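Local coordinates for protein diol-dehydratase (Roseburia inulinivorans, PDB 5I2A) that probably acts as a B12-independent, glycyl radical diol dehydratase that removes water from 1,2-propanediol, at residues H21-M26 and A81-Q86; K188-C193 and T202-L207; L393-A398 and S772-I777; L587-G592 and K641-I646. All coordinates share one frame; numbering follows the deposited sequence. Where two conformers were deposited one is given.

Contact 1. Residues H21-M26 and A81-Q86; sequences HLYAKM and APRGCQ
Leu22 and Arg83 meet through water 1, which three groups grip. The water donates to Leu22 O at 2.8 Å and to Lys25 O at 2.6 Å. It accepts from Arg83 NH1, lying at the edge of the guanidinium and in its plane. Arg83 was deposited in two conformers, and the account here holds for the one described. Its side chain bends at chi3 (69°), which lays the guanidinium over the CE2 side of the Tyr23 ring, the two planes 19° apart. Lower down the same side chain, Arg83 CD sits over the ring face, 3.6 Å from the centroid of Tyr23 and close to the normal, a CH-pi contact. Water 2 binds Tyr23 OH at 2.7 Å in the plane of the ring and takes a weak bond from Arg83 NH2. Pro82 packs beside this pair. Its CB lies 4.1 Å from Leu22 CD2, and its CG approaches His21 NE2 obliquely at 3.8 Å. Water 3 lies between Pro82 O and Met26 O. Residues Ala81 to Gly84 form a type II turn, with Gly84 N bonded to Ala81 O at 3.1 Å. The backbone of Arg83 is held further by Asp325 and Asn327, and Tyr341 makes a cation-pi contact with its side chain. The end of helix 14-22 is thus joined to the turn by water and by packing, not by a direct hydrogen bond. Arg83 NH1 probably helps to orient water 1 so that both its protons serve the carbonyls of Leu22 and Lys25 where the helix gives way to loop.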
loop_
_atom_site.group_PDB
_atom_site.type_symbol
_atom_site.label_atom_id
_atom_site.label_comp_id
_atom_site.label_asym_id
_atom_site.label_seq_id
_atom_site.Cartn_x
_atom_site.Cartn_y
_atom_site.Cartn_z
ATOM N N HIS A 21 20.177 -26.382 32.117
ATOM C CA HIS A 21 20.974 -25.611 31.174
ATOM C C HIS A 21 20.229 -24.343 30.710
ATOM O O HIS A 21 20.832 -23.279 30.620
ATOM C CB HIS A 21 21.367 -26.463 29.974
ATOM C CG HIS A 21 22.219 -25.738 28.979
ATOM N ND1 HIS A 21 23.499 -25.313 29.265
ATOM C CD2 HIS A 21 21.963 -25.339 27.709
ATOM C CE1 HIS A 21 24.004 -24.702 28.206
ATOM N NE2 HIS A 21 23.092 -24.701 27.249
ATOM N N LEU A 22 18.929 -24.446 30.436
ATOM C CA LEU A 22 18.160 -23.256 30.027
ATOM C C LEU A 22 18.305 -22.146 31.042
ATOM O O LEU A 22 18.395 -20.983 30.686
ATOM C CB LEU A 22 16.658 -23.560 29.860
ATOM C CG LEU A 22 16.225 -24.464 28.708
ATOM C CD1 LEU A 22 14.708 -24.340 28.482
ATOM C CD2 LEU A 22 16.994 -24.150 27.425
ATOM N N TYR A 23 18.331 -22.512 32.316
ATOM C CA TYR A 23 18.238 -21.508 33.361
ATOM C C TYR A 23 19.568 -21.197 34.067
ATOM O O TYR A 23 19.578 -20.478 35.046
ATOM C CB TYR A 23 17.186 -21.945 34.389
ATOM C CG TYR A 23 15.756 -21.810 33.881
ATOM C CD1 TYR A 23 15.154 -22.820 33.129
ATOM C CD2 TYR A 23 15.014 -20.663 34.143
ATOM C CE1 TYR A 23 13.836 -22.684 32.653
ATOM C CE2 TYR A 23 13.712 -20.524 33.676
ATOM C CZ TYR A 23 13.128 -21.531 32.935
ATOM O OH TYR A 23 11.830 -21.370 32.480
ATOM N N ALA A 24 20.679 -21.705 33.543
ATOM C CA ALA A 24 21.978 -21.520 34.192
ATOM C C ALA A 24 22.374 -20.047 34.250
ATOM O O ALA A 24 23.029 -19.622 35.197
ATOM C CB ALA A 24 23.052 -22.334 33.482
ATOM N N LYS A 25 21.957 -19.272 33.249
ATOM C CA LYS A 25 22.222 -17.833 33.225
ATOM C C LYS A 25 20.961 -17.019 32.913
ATOM O O LYS A 25 19.965 -17.568 32.446
ATOM C CB LYS A 25 23.300 -17.499 32.189
ATOM C CG LYS A 25 24.639 -18.185 32.405
ATOM C CD LYS A 25 25.573 -17.916 31.216
ATOM C CE LYS A 25 26.958 -18.524 31.419
ATOM N NZ LYS A 25 27.838 -18.319 30.226
ATOM N N MET A 26 21.023 -15.720 33.198
ATOM C CA MET A 26 20.012 -14.746 32.786
ATOM C C MET A 26 19.686 -14.827 31.307
ATOM O O MET A 26 20.577 -15.058 30.498
ATOM C CB MET A 26 20.489 -13.318 33.050
ATOM C CG MET A 26 20.217 -12.775 34.393
ATOM S SD MET A 26 20.307 -10.993 34.242
ATOM C CE MET A 26 18.733 -10.666 33.504
ATOM N N ALA A 81 22.537 -17.539 23.723
ATOM C CA ALA A 81 22.147 -17.648 25.127
ATOM C C ALA A 81 20.780 -18.310 25.259
ATOM O O ALA A 81 19.824 -17.857 24.656
ATOM C CB ALA A 81 22.133 -16.291 25.785
ATOM N N PRO A 82 20.686 -19.385 26.058
ATOM C CA PRO A 82 19.381 -20.006 26.304
ATOM C C PRO A 82 18.386 -19.011 26.905
ATOM O O PRO A 82 18.780 -18.172 27.709
ATOM C CB PRO A 82 19.701 -21.131 27.289
ATOM C CG PRO A 82 21.197 -21.418 27.071
ATOM C CD PRO A 82 21.777 -20.060 26.785
ATOM N N ARG A 83 17.126 -19.101 26.482
ATOM C CA ARG A 83 16.065 -18.192 26.937
ATOM C C ARG A 83 16.356 -16.732 26.599
ATOM O O ARG A 83 15.786 -15.827 27.195
ATOM C CB ARG A 83 15.821 -18.343 28.440
ATOM C CG ARG A 83 15.330 -19.745 28.819
ATOM C CD ARG A 83 15.061 -19.881 30.302
ATOM N NE ARG A 83 13.910 -19.108 30.742
ATOM C CZ ARG A 83 13.959 -18.128 31.640
ATOM N NH1 ARG A 83 15.118 -17.794 32.210
ATOM N NH2 ARG A 83 12.838 -17.493 31.982
ATOM N N GLY A 84 17.244 -16.515 25.636
ATOM C CA GLY A 84 17.577 -15.181 25.199
ATOM C C GLY A 84 16.570 -14.705 24.166
ATOM O O GLY A 84 15.605 -15.412 23.863
ATOM N N CYS A 85 16.772 -13.504 23.637
ATOM C CA CYS A 85 15.942 -13.050 22.532
ATOM C C CYS A 85 16.738 -12.242 21.523
ATOM O O CYS A 85 17.737 -11.597 21.859
ATOM C CB CYS A 85 14.758 -12.222 23.044
ATOM S SG CYS A 85 15.220 -10.609 23.744
ATOM N N GLN A 86 16.295 -12.311 20.277
ATOM C CA GLN A 86 16.703 -11.358 19.251
ATOM C C GLN A 86 15.857 -10.099 19.397
ATOM O O GLN A 86 14.985 -10.046 20.265
ATOM C CB GLN A 86 16.541 -11.958 17.859
ATOM C CG GLN A 86 17.411 -13.200 17.599
ATOM C CD GLN A 86 18.907 -12.894 17.566
ATOM O OE1 GLN A 86 19.313 -11.743 17.431
ATOM N NE2 GLN A 86 19.732 -13.939 17.686
HETATM O O HOH W 1 17.714 -18.329 31.458
HETATM O O HOH W 2 10.432 -19.106 32.643
HETATM O O HOH W 3 20.911 -17.560 29.209
#

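Contact 2. Residues K188-C193 and T202-L207; sequences KEMENC and TKMCFL
Lys203 NZ donates to Glu189 OE2 at 2.6 Å in a salt bridge. The lysine arrives on the anti side of the carboxylate, 20° out of its plane. Lys203 runs extended beyond CG and meets Glu189 nearly perpendicularly. The other carboxylate oxygen of Glu189 takes a weak bond from Asn192 ND2. Lys203 NZ also binds Lys536 O. A leucine in place of Glu189 would probably leave the Lys203 ammonium without its carboxylate mate and Asn192 without its weak acceptor. Next to the bridge, Cys193 SG lies against the aliphatic part of the lysine, 3.6 Å from Lys203 CD. Cys193 CB touches Met204 SD at 3.9 Å. Met204 folds back at chi2 and chi3, which brings its CE to 3.8 Å from Met190 CG. Met190 is extended and runs beside Leu207 with opposite heading, Met190 CE lying 3.7 Å from Leu207 CB. Thr202 and Cys205 pack on Tyr516 and Tyr140 of the second subunit. A type I turn from Met190 to Cys193 starts the short connection between helices 171-190 and 200-233. This is a pair of consecutive helices packed together near the surface, with an apolar seam flanked by an ion pair.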
loop_
_atom_site.group_PDB
_atom_site.type_symbol
_atom_site.label_atom_id
_atom_site.label_comp_id
_atom_site.label_asym_id
_atom_site.label_seq_id
_atom_site.Cartn_x
_atom_site.Cartn_y
_atom_site.Cartn_z
ATOM N N LYS A 188 1.731 -24.174 -8.571
ATOM C CA LYS A 188 0.485 -24.496 -9.236
ATOM C C LYS A 188 -0.451 -23.275 -9.283
ATOM O O LYS A 188 -1.137 -23.059 -10.282
ATOM C CB LYS A 188 -0.221 -25.664 -8.571
ATOM C CG LYS A 188 -1.293 -26.272 -9.463
ATOM C CD LYS A 188 -0.785 -27.555 -10.126
ATOM C CE LYS A 188 -1.500 -27.862 -11.442
ATOM N NZ LYS A 188 -0.804 -27.295 -12.634
ATOM N N GLU A 189 -0.475 -22.469 -8.224
ATOM C CA GLU A 189 -1.315 -21.266 -8.246
ATOM C C GLU A 189 -0.757 -20.232 -9.233
ATOM O O GLU A 189 -1.512 -19.523 -9.896
ATOM C CB GLU A 189 -1.435 -20.655 -6.851
ATOM C CG GLU A 189 -2.297 -19.412 -6.810
ATOM C CD GLU A 189 -3.743 -19.701 -7.186
ATOM O OE1 GLU A 189 -4.220 -20.817 -6.899
ATOM O OE2 GLU A 189 -4.391 -18.819 -7.772
ATOM N N MET A 190 0.568 -20.162 -9.338
ATOM C CA MET A 190 1.210 -19.271 -10.303
ATOM C C MET A 190 0.717 -19.502 -11.735
ATOM O O MET A 190 0.606 -18.560 -12.526
ATOM C CB MET A 190 2.719 -19.445 -10.249
ATOM C CG MET A 190 3.365 -18.804 -9.038
ATOM S SD MET A 190 5.144 -19.070 -9.082
ATOM C CE MET A 190 5.688 -17.904 -7.830
ATOM N N GLU A 191 0.408 -20.760 -12.049
ATOM C CA GLU A 191 -0.091 -21.132 -13.368
ATOM C C GLU A 191 -1.456 -20.530 -13.680
ATOM O O GLU A 191 -1.808 -20.380 -14.844
ATOM C CB GLU A 191 -0.154 -22.657 -13.502
ATOM C CG GLU A 191 1.213 -23.281 -13.683
ATOM C CD GLU A 191 1.215 -24.799 -13.527
ATOM O OE1 GLU A 191 2.280 -25.354 -13.184
ATOM O OE2 GLU A 191 0.165 -25.437 -13.744
ATOM N N ASN A 192 -2.222 -20.185 -12.648
ATOM C CA ASN A 192 -3.496 -19.511 -12.851
ATOM C C ASN A 192 -3.352 -18.006 -13.141
ATOM O O ASN A 192 -4.334 -17.345 -13.456
ATOM C CB ASN A 192 -4.407 -19.690 -11.633
ATOM C CG ASN A 192 -4.803 -21.136 -11.397
ATOM O OD1 ASN A 192 -4.953 -21.918 -12.335
ATOM N ND2 ASN A 192 -4.980 -21.497 -10.129
ATOM N N CYS A 193 -2.143 -17.468 -13.005
ATOM C CA CYS A 193 -1.911 -16.036 -13.215
ATOM C C CYS A 193 -1.388 -15.750 -14.622
ATOM O O CYS A 193 -0.458 -16.407 -15.088
ATOM C CB CYS A 193 -0.915 -15.494 -12.183
ATOM S SG CYS A 193 -1.314 -15.932 -10.483
ATOM N N THR A 202 1.260 -7.886 -8.117
ATOM C CA THR A 202 1.250 -8.015 -6.672
ATOM C C THR A 202 1.041 -9.468 -6.241
ATOM O O THR A 202 1.652 -9.923 -5.280
ATOM C CB THR A 202 0.155 -7.132 -6.044
ATOM O OG1 THR A 202 -1.092 -7.376 -6.713
ATOM C CG2 THR A 202 0.533 -5.631 -6.163
ATOM N N LYS A 203 0.177 -10.192 -6.949
ATOM C CA LYS A 203 -0.048 -11.599 -6.637
ATOM C C LYS A 203 1.240 -12.387 -6.846
ATOM O O LYS A 203 1.652 -13.164 -5.982
ATOM C CB LYS A 203 -1.184 -12.199 -7.485
ATOM C CG LYS A 203 -1.373 -13.709 -7.289
ATOM C CD LYS A 203 -2.768 -14.197 -7.716
ATOM C CE LYS A 203 -2.992 -15.666 -7.313
ATOM N NZ LYS A 203 -4.312 -16.218 -7.771
ATOM N N MET A 204 1.880 -12.182 -7.990
ATOM C CA MET A 204 3.066 -12.963 -8.320
ATOM C C MET A 204 4.226 -12.588 -7.420
ATOM O O MET A 204 4.993 -13.452 -7.043
ATOM C CB MET A 204 3.455 -12.793 -9.788
ATOM C CG MET A 204 2.533 -13.541 -10.753
ATOM S SD MET A 204 2.633 -15.344 -10.531
ATOM C CE MET A 204 4.400 -15.533 -10.575
ATOM N N CYS A 205 4.350 -11.312 -7.054
ATOM C CA CYS A 205 5.389 -10.936 -6.100
ATOM C C CYS A 205 5.203 -11.687 -4.761
ATOM O O CYS A 205 6.164 -12.183 -4.186
ATOM C CB CYS A 205 5.401 -9.427 -5.857
ATOM S SG CYS A 205 6.821 -8.841 -4.884
ATOM N N PHE A 206 3.972 -11.747 -4.269
ATOM C CA PHE A 206 3.673 -12.439 -3.013
ATOM C C PHE A 206 3.989 -13.932 -3.125
ATOM O O PHE A 206 4.632 -14.498 -2.249
ATOM C CB PHE A 206 2.209 -12.231 -2.619
ATOM C CG PHE A 206 1.783 -13.029 -1.426
ATOM C CD1 PHE A 206 2.254 -12.723 -0.160
ATOM C CD2 PHE A 206 0.910 -14.097 -1.570
ATOM C CE1 PHE A 206 1.862 -13.471 0.943
ATOM C CE2 PHE A 206 0.509 -14.840 -0.472
ATOM C CZ PHE A 206 0.992 -14.531 0.785
ATOM N N LEU A 207 3.552 -14.555 -4.217
ATOM C CA LEU A 207 3.828 -15.973 -4.442
ATOM C C LEU A 207 5.343 -16.239 -4.548
ATOM O O LEU A 207 5.828 -17.204 -3.978
ATOM C CB LEU A 207 3.091 -16.484 -5.690
ATOM C CG LEU A 207 1.551 -16.461 -5.604
ATOM C CD1 LEU A 207 0.880 -16.976 -6.870
ATOM C CD2 LEU A 207 1.054 -17.256 -4.396
#

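Contact 3. Residues L393-A398 and S772-I777; sequences LLMRAA and SFISLI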
loop_
_atom_site.group_PDB
_atom_site.type_symbol
_atom_site.label_atom_id
_atom_site.label_comp_id
_atom_site.label_asym_id
_atom_site.label_seq_id
_atom_site.Cartn_x
_atom_site.Cartn_y
_atom_site.Cartn_z
ATOM N N LEU A 393 -8.907 -39.273 30.558
ATOM C CA LEU A 393 -8.115 -38.109 30.184
ATOM C C LEU A 393 -8.422 -36.971 31.153
ATOM O O LEU A 393 -7.513 -36.277 31.588
ATOM C CB LEU A 393 -8.381 -37.686 28.727
ATOM C CG LEU A 393 -7.468 -36.561 28.213
ATOM C CD1 LEU A 393 -6.007 -37.008 28.129
ATOM C CD2 LEU A 393 -7.965 -36.026 26.857
ATOM N N LEU A 394 -9.695 -36.801 31.508
ATOM C CA LEU A 394 -10.088 -35.751 32.451
ATOM C C LEU A 394 -9.435 -35.961 33.808
ATOM O O LEU A 394 -8.969 -35.005 34.428
ATOM C CB LEU A 394 -11.608 -35.688 32.622
ATOM C CG LEU A 394 -12.438 -35.246 31.406
ATOM C CD1 LEU A 394 -13.910 -35.162 31.767
ATOM C CD2 LEU A 394 -11.945 -33.913 30.824
ATOM N N MET A 395 -9.403 -37.210 34.275
ATOM C CA MET A 395 -8.776 -37.503 35.559
ATOM C C MET A 395 -7.259 -37.277 35.504
ATOM O O MET A 395 -6.670 -36.762 36.447
ATOM C CB MET A 395 -9.102 -38.932 36.001
ATOM C CG MET A 395 -10.567 -39.103 36.400
ATOM S SD MET A 395 -10.967 -38.286 37.979
ATOM C CE MET A 395 -10.187 -39.412 39.126
ATOM N N ARG A 396 -6.636 -37.644 34.392
ATOM C CA ARG A 396 -5.213 -37.396 34.222
ATOM C C ARG A 396 -4.904 -35.890 34.196
ATOM O O ARG A 396 -3.884 -35.442 34.718
ATOM C CB ARG A 396 -4.716 -38.052 32.938
ATOM C CG ARG A 396 -3.245 -37.924 32.724
ATOM C CD ARG A 396 -2.475 -38.933 33.569
ATOM N NE ARG A 396 -1.044 -38.842 33.315
ATOM C CZ ARG A 396 -0.208 -38.080 34.016
ATOM N NH1 ARG A 396 -0.668 -37.345 35.024
ATOM N NH2 ARG A 396 1.088 -38.061 33.717
ATOM N N ALA A 397 -5.790 -35.113 33.579
ATOM C CA ALA A 397 -5.649 -33.658 33.572
ATOM C C ALA A 397 -5.741 -33.123 35.004
ATOM O O ALA A 397 -4.941 -32.289 35.420
ATOM C CB ALA A 397 -6.715 -33.014 32.683
ATOM N N ALA A 398 -6.720 -33.631 35.747
ATOM C CA ALA A 398 -6.944 -33.208 37.124
ATOM C C ALA A 398 -5.720 -33.527 37.987
ATOM O O ALA A 398 -5.335 -32.737 38.838
ATOM C CB ALA A 398 -8.204 -33.871 37.690
ATOM N N SER A 772 -14.589 -34.621 42.484
ATOM C CA SER A 772 -15.400 -33.442 42.766
ATOM C C SER A 772 -14.829 -32.200 42.059
ATOM O O SER A 772 -15.579 -31.293 41.720
ATOM C CB SER A 772 -15.531 -33.200 44.273
ATOM O OG SER A 772 -14.301 -33.374 44.913
ATOM N N PHE A 773 -13.519 -32.184 41.820
ATOM C CA PHE A 773 -12.884 -31.165 40.979
ATOM C C PHE A 773 -13.519 -31.156 39.581
ATOM O O PHE A 773 -14.001 -30.117 39.119
ATOM C CB PHE A 773 -11.378 -31.418 40.894
ATOM C CG PHE A 773 -10.641 -30.551 39.897
ATOM C CD1 PHE A 773 -10.314 -29.243 40.198
ATOM C CD2 PHE A 773 -10.229 -31.072 38.679
ATOM C CE1 PHE A 773 -9.601 -28.459 39.293
ATOM C CE2 PHE A 773 -9.516 -30.302 37.770
ATOM C CZ PHE A 773 -9.200 -28.987 38.080
ATOM N N ILE A 774 -13.553 -32.317 38.933
ATOM C CA ILE A 774 -14.172 -32.442 37.608
ATOM C C ILE A 774 -15.650 -32.005 37.626
ATOM O O ILE A 774 -16.116 -31.323 36.710
ATOM C CB ILE A 774 -14.066 -33.888 37.067
ATOM C CG1 ILE A 774 -12.604 -34.298 36.860
ATOM C CG2 ILE A 774 -14.877 -34.067 35.783
ATOM C CD1 ILE A 774 -11.878 -33.480 35.839
ATOM N N SER A 775 -16.379 -32.383 38.673
ATOM C CA SER A 775 -17.783 -31.997 38.808
ATOM C C SER A 775 -17.974 -30.500 38.972
ATOM O O SER A 775 -18.969 -29.948 38.520
ATOM C CB SER A 775 -18.428 -32.714 40.001
ATOM O OG SER A 775 -18.544 -34.092 39.731
ATOM N N LEU A 776 -17.046 -29.854 39.663
ATOM C CA LEU A 776 -17.075 -28.401 39.784
ATOM C C LEU A 776 -17.022 -27.759 38.403
ATOM O O LEU A 776 -17.851 -26.908 38.077
ATOM C CB LEU A 776 -15.911 -27.902 40.639
ATOM C CG LEU A 776 -15.799 -26.392 40.833
ATOM C CD1 LEU A 776 -16.966 -25.866 41.653
ATOM C CD2 LEU A 776 -14.473 -26.031 41.501
ATOM N N ILE A 777 -16.052 -28.186 37.597
ATOM C CA ILE A 777 -15.887 -27.687 36.234
ATOM C C ILE A 777 -17.131 -27.951 35.375
ATOM O O ILE A 777 -17.634 -27.053 34.714
ATOM C CB ILE A 777 -14.662 -28.319 35.553
ATOM C CG1 ILE A 777 -13.377 -27.934 36.294
ATOM C CG2 ILE A 777 -14.571 -27.879 34.081
ATOM C CD1 ILE A 777 -12.139 -28.702 35.818
#
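The helical segments 393-398 and 772-777 cross steeply, with 104° between their N-to-C directions. Their axes come no nearer than 10.3 Å. The steep crossing keeps the contact to a small patch. The closest pair of CA atoms is Ala398 CA and Ile774 CA, 7.3 Å apart. Ile774 has the largest share of the patch. Its CG1 is anti to the carbonyl carbon (chi1 -63°), and a bend at chi2 (-63°) then sets CD1 against Leu394. There Ile774 CD1 lies 3.6 Å from Leu394 O and 3.9 Å from Leu394 CB. The same methyl is 4.1 Å from Ala398 CB. Met395 touches the isoleucine more loosely, through its sulfur. Phe773 covers the other part of Ala398. Phe773 CD2 meets Ala398 CB at 3.6 Å, with the methyl oblique to the ring. The small alanine lets the aromatic ring come close to this helix.

Toward the sheet, Leu394 rests on Ile383 and Val385 of strand 380-385, and Phe773 stacks edge-to-face with Phe790 of strand 787-792. Each helix is the crossover of a beta-alpha-beta unit. Helix 391-402 links parallel strands 380-385 and 409-412, and helix 766-781 links parallel strands 756-759 and 787-792. The two strand pairs run antiparallel where they meet. This is consistent with the ten-stranded alpha/beta barrel of glycyl radical enzymes, whose two parallel halves run antiparallel to each other.

Contact 4. Residues L587-G592 and K641-I646; sequences LEMNYG and KRYEEI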
loop_
_atom_site.group_PDB
_atom_site.type_symbol
_atom_site.label_atom_id
_atom_site.label_comp_id
_atom_site.label_asym_id
_atom_site.label_seq_id
_atom_site.Cartn_x
_atom_site.Cartn_y
_atom_site.Cartn_z
ATOM N N LEU A 587 -14.288 8.641 47.139
ATOM C CA LEU A 587 -13.440 8.002 46.136
ATOM C C LEU A 587 -12.185 8.831 45.869
ATOM O O LEU A 587 -11.073 8.295 45.832
ATOM C CB LEU A 587 -14.224 7.771 44.832
ATOM C CG LEU A 587 -15.392 6.777 44.944
ATOM C CD1 LEU A 587 -16.207 6.758 43.659
ATOM C CD2 LEU A 587 -14.913 5.363 45.273
ATOM N N GLU A 588 -12.358 10.139 45.703
ATOM C CA GLU A 588 -11.228 11.023 45.470
ATOM C C GLU A 588 -10.201 10.921 46.591
ATOM O O GLU A 588 -9.002 10.966 46.338
ATOM C CB GLU A 588 -11.700 12.472 45.327
ATOM C CG GLU A 588 -12.492 12.748 44.060
ATOM C CD GLU A 588 -13.124 14.135 44.052
ATOM O OE1 GLU A 588 -13.150 14.784 45.117
ATOM O OE2 GLU A 588 -13.586 14.575 42.979
ATOM N N MET A 589 -10.684 10.758 47.820
ATOM C CA MET A 589 -9.830 10.698 49.005
ATOM C C MET A 589 -9.472 9.267 49.446
ATOM O O MET A 589 -9.025 9.051 50.584
ATOM C CB MET A 589 -10.511 11.436 50.167
ATOM C CG MET A 589 -10.731 12.918 49.924
ATOM S SD MET A 589 -9.160 13.755 49.691
ATOM C CE MET A 589 -8.237 13.182 51.098
ATOM N N ASN A 590 -9.659 8.298 48.551
ATOM C CA ASN A 590 -9.317 6.901 48.837
ATOM C C ASN A 590 -9.936 6.407 50.148
ATOM O O ASN A 590 -9.292 5.714 50.926
ATOM C CB ASN A 590 -7.798 6.721 48.881
ATOM C CG ASN A 590 -7.376 5.268 48.747
ATOM O OD1 ASN A 590 -8.093 4.456 48.165
ATOM N ND2 ASN A 590 -6.203 4.934 49.289
ATOM N N TYR A 591 -11.189 6.794 50.374
ATOM C CA TYR A 591 -11.942 6.379 51.548
ATOM C C TYR A 591 -11.255 6.798 52.866
ATOM O O TYR A 591 -11.469 6.187 53.905
ATOM C CB TYR A 591 -12.147 4.865 51.525
ATOM C CG TYR A 591 -13.072 4.350 50.434
ATOM C CD1 TYR A 591 -14.442 4.560 50.502
ATOM C CD2 TYR A 591 -12.581 3.619 49.365
ATOM C CE1 TYR A 591 -15.293 4.079 49.524
ATOM C CE2 TYR A 591 -13.432 3.119 48.378
ATOM C CZ TYR A 591 -14.786 3.355 48.463
ATOM O OH TYR A 591 -15.646 2.871 47.499
ATOM N N GLY A 592 -10.426 7.833 52.807
ATOM C CA GLY A 592 -9.674 8.280 53.965
ATOM C C GLY A 592 -8.502 7.383 54.333
ATOM O O GLY A 592 -7.961 7.499 55.420
ATOM N N LYS A 641 -13.700 9.920 59.569
ATOM C CA LYS A 641 -14.614 8.976 60.203
ATOM C C LYS A 641 -15.736 8.574 59.260
ATOM O O LYS A 641 -16.112 7.406 59.190
ATOM C CB LYS A 641 -15.212 9.583 61.477
ATOM C CG LYS A 641 -15.714 8.561 62.476
ATOM C CD LYS A 641 -14.704 7.440 62.618
ATOM C CE LYS A 641 -15.127 6.415 63.655
ATOM N NZ LYS A 641 -14.006 5.474 63.948
ATOM N N ARG A 642 -16.267 9.564 58.547
ATOM C CA ARG A 642 -17.370 9.351 57.625
ATOM C C ARG A 642 -16.928 8.516 56.415
ATOM O O ARG A 642 -17.656 7.636 55.972
ATOM C CB ARG A 642 -17.948 10.696 57.179
ATOM C CG ARG A 642 -19.065 10.604 56.150
ATOM C CD ARG A 642 -20.166 9.646 56.560
ATOM N NE ARG A 642 -21.310 9.740 55.656
ATOM C CZ ARG A 642 -22.312 8.870 55.612
ATOM N NH1 ARG A 642 -22.308 7.821 56.415
ATOM N NH2 ARG A 642 -23.313 9.043 54.754
ATOM N N TYR A 643 -15.735 8.776 55.897
ATOM C CA TYR A 643 -15.249 8.005 54.760
ATOM C C TYR A 643 -15.069 6.551 55.161
ATOM O O TYR A 643 -15.374 5.644 54.391
ATOM C CB TYR A 643 -13.940 8.580 54.213
ATOM C CG TYR A 643 -14.142 9.918 53.554
ATOM C CD1 TYR A 643 -15.416 10.348 53.223
ATOM C CD2 TYR A 643 -13.073 10.753 53.270
ATOM C CE1 TYR A 643 -15.626 11.557 52.635
ATOM C CE2 TYR A 643 -13.278 11.985 52.670
ATOM C CZ TYR A 643 -14.561 12.369 52.360
ATOM O OH TYR A 643 -14.801 13.578 51.787
ATOM N N GLU A 644 -14.605 6.340 56.384
ATOM C CA GLU A 644 -14.432 5.000 56.913
ATOM C C GLU A 644 -15.760 4.240 57.004
ATOM O O GLU A 644 -15.845 3.095 56.577
ATOM C CB GLU A 644 -13.763 5.063 58.286
ATOM C CG GLU A 644 -13.408 3.711 58.877
ATOM C CD GLU A 644 -12.576 3.834 60.148
ATOM O OE1 GLU A 644 -11.394 3.431 60.129
ATOM O OE2 GLU A 644 -13.105 4.334 61.164
ATOM N N GLU A 645 -16.799 4.859 57.551
ATOM C CA GLU A 645 -18.057 4.131 57.680
ATOM C C GLU A 645 -18.710 3.927 56.317
ATOM O O GLU A 645 -19.421 2.949 56.111
ATOM C CB GLU A 645 -19.021 4.831 58.640
ATOM C CG GLU A 645 -19.472 6.198 58.236
ATOM C CD GLU A 645 -20.369 6.837 59.289
ATOM O OE1 GLU A 645 -21.609 6.812 59.118
ATOM O OE2 GLU A 645 -19.826 7.360 60.293
ATOM N N ILE A 646 -18.461 4.847 55.391
ATOM C CA ILE A 646 -18.898 4.658 54.013
ATOM C C ILE A 646 -18.225 3.413 53.422
ATOM O O ILE A 646 -18.888 2.560 52.846
ATOM C CB ILE A 646 -18.597 5.893 53.153
ATOM C CG1 ILE A 646 -19.592 7.013 53.484
ATOM C CG2 ILE A 646 -18.669 5.541 51.668
ATOM C CD1 ILE A 646 -19.353 8.293 52.716
#
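Tyr643 has CG anti to its carbonyl carbon (chi1 -69°), and this directs its ring across to the end of helix 580-588. Tyr591 stands at positive phi (59°), a backbone turn that leads its carbonyl to the base of the Tyr643 side chain. Tyr591 O lies 3.5 Å from Tyr643 CB. Gly592 follows, also at positive phi, with its N 3.9 Å from the same CB. Further out, the Tyr643 ring crosses Met589 obliquely, and Tyr643 CE2 meets Met589 CB at 3.8 Å. Met589 then bends at chi2 and chi3, carrying its sulfur off from helix 637-651. The Tyr591 ring makes a lighter contact through its edge, with Tyr591 CE1 4.3 Å from Ile646 CG2. Asn590 is the C-prime residue of a Schellman motif that ends helix 580-588, in which Asn590 N bonds Leu587 O at 3.1 Å. Beyond the two segments, Tyr643 OH is hydrogen-bonded to Lys585 NZ, and Tyr591 OH to Thr709 O. The Tyr591 ring also stacks with His647. An alanine at Tyr643 would take away the ring and hydroxyl, and is likely to open a gap beside Met589 and leave Lys585 without this partner. Across the interface the contacts are van der Waals, side chain on side chain and on backbone, with each tyrosine hydroxyl satisfied by a group outside the segments, so the fit probably depends more on shape than on charge.

How the contacts relate
The four contacts are separate, and none touches another. Contacts 1 and 3 are the closest by centres, 35 Å apart, with their nearest atoms about 20 Å apart. Contacts 2 and 4 lie on opposite sides of the chain's centre, 68 Å apart between centres. Contact 1 is the most central, about 21 Å from the middle of the chain; contact 4 lies about 37 Å out. Contacts 1, 2 and 4 each join parts of the pyruvate formate lyase-like region. Contact 3 alone ties that region to the glycine radical region, which carries Gly817, the predicted radical site. Contact 4 is nested in the long loop that contact 3 closes.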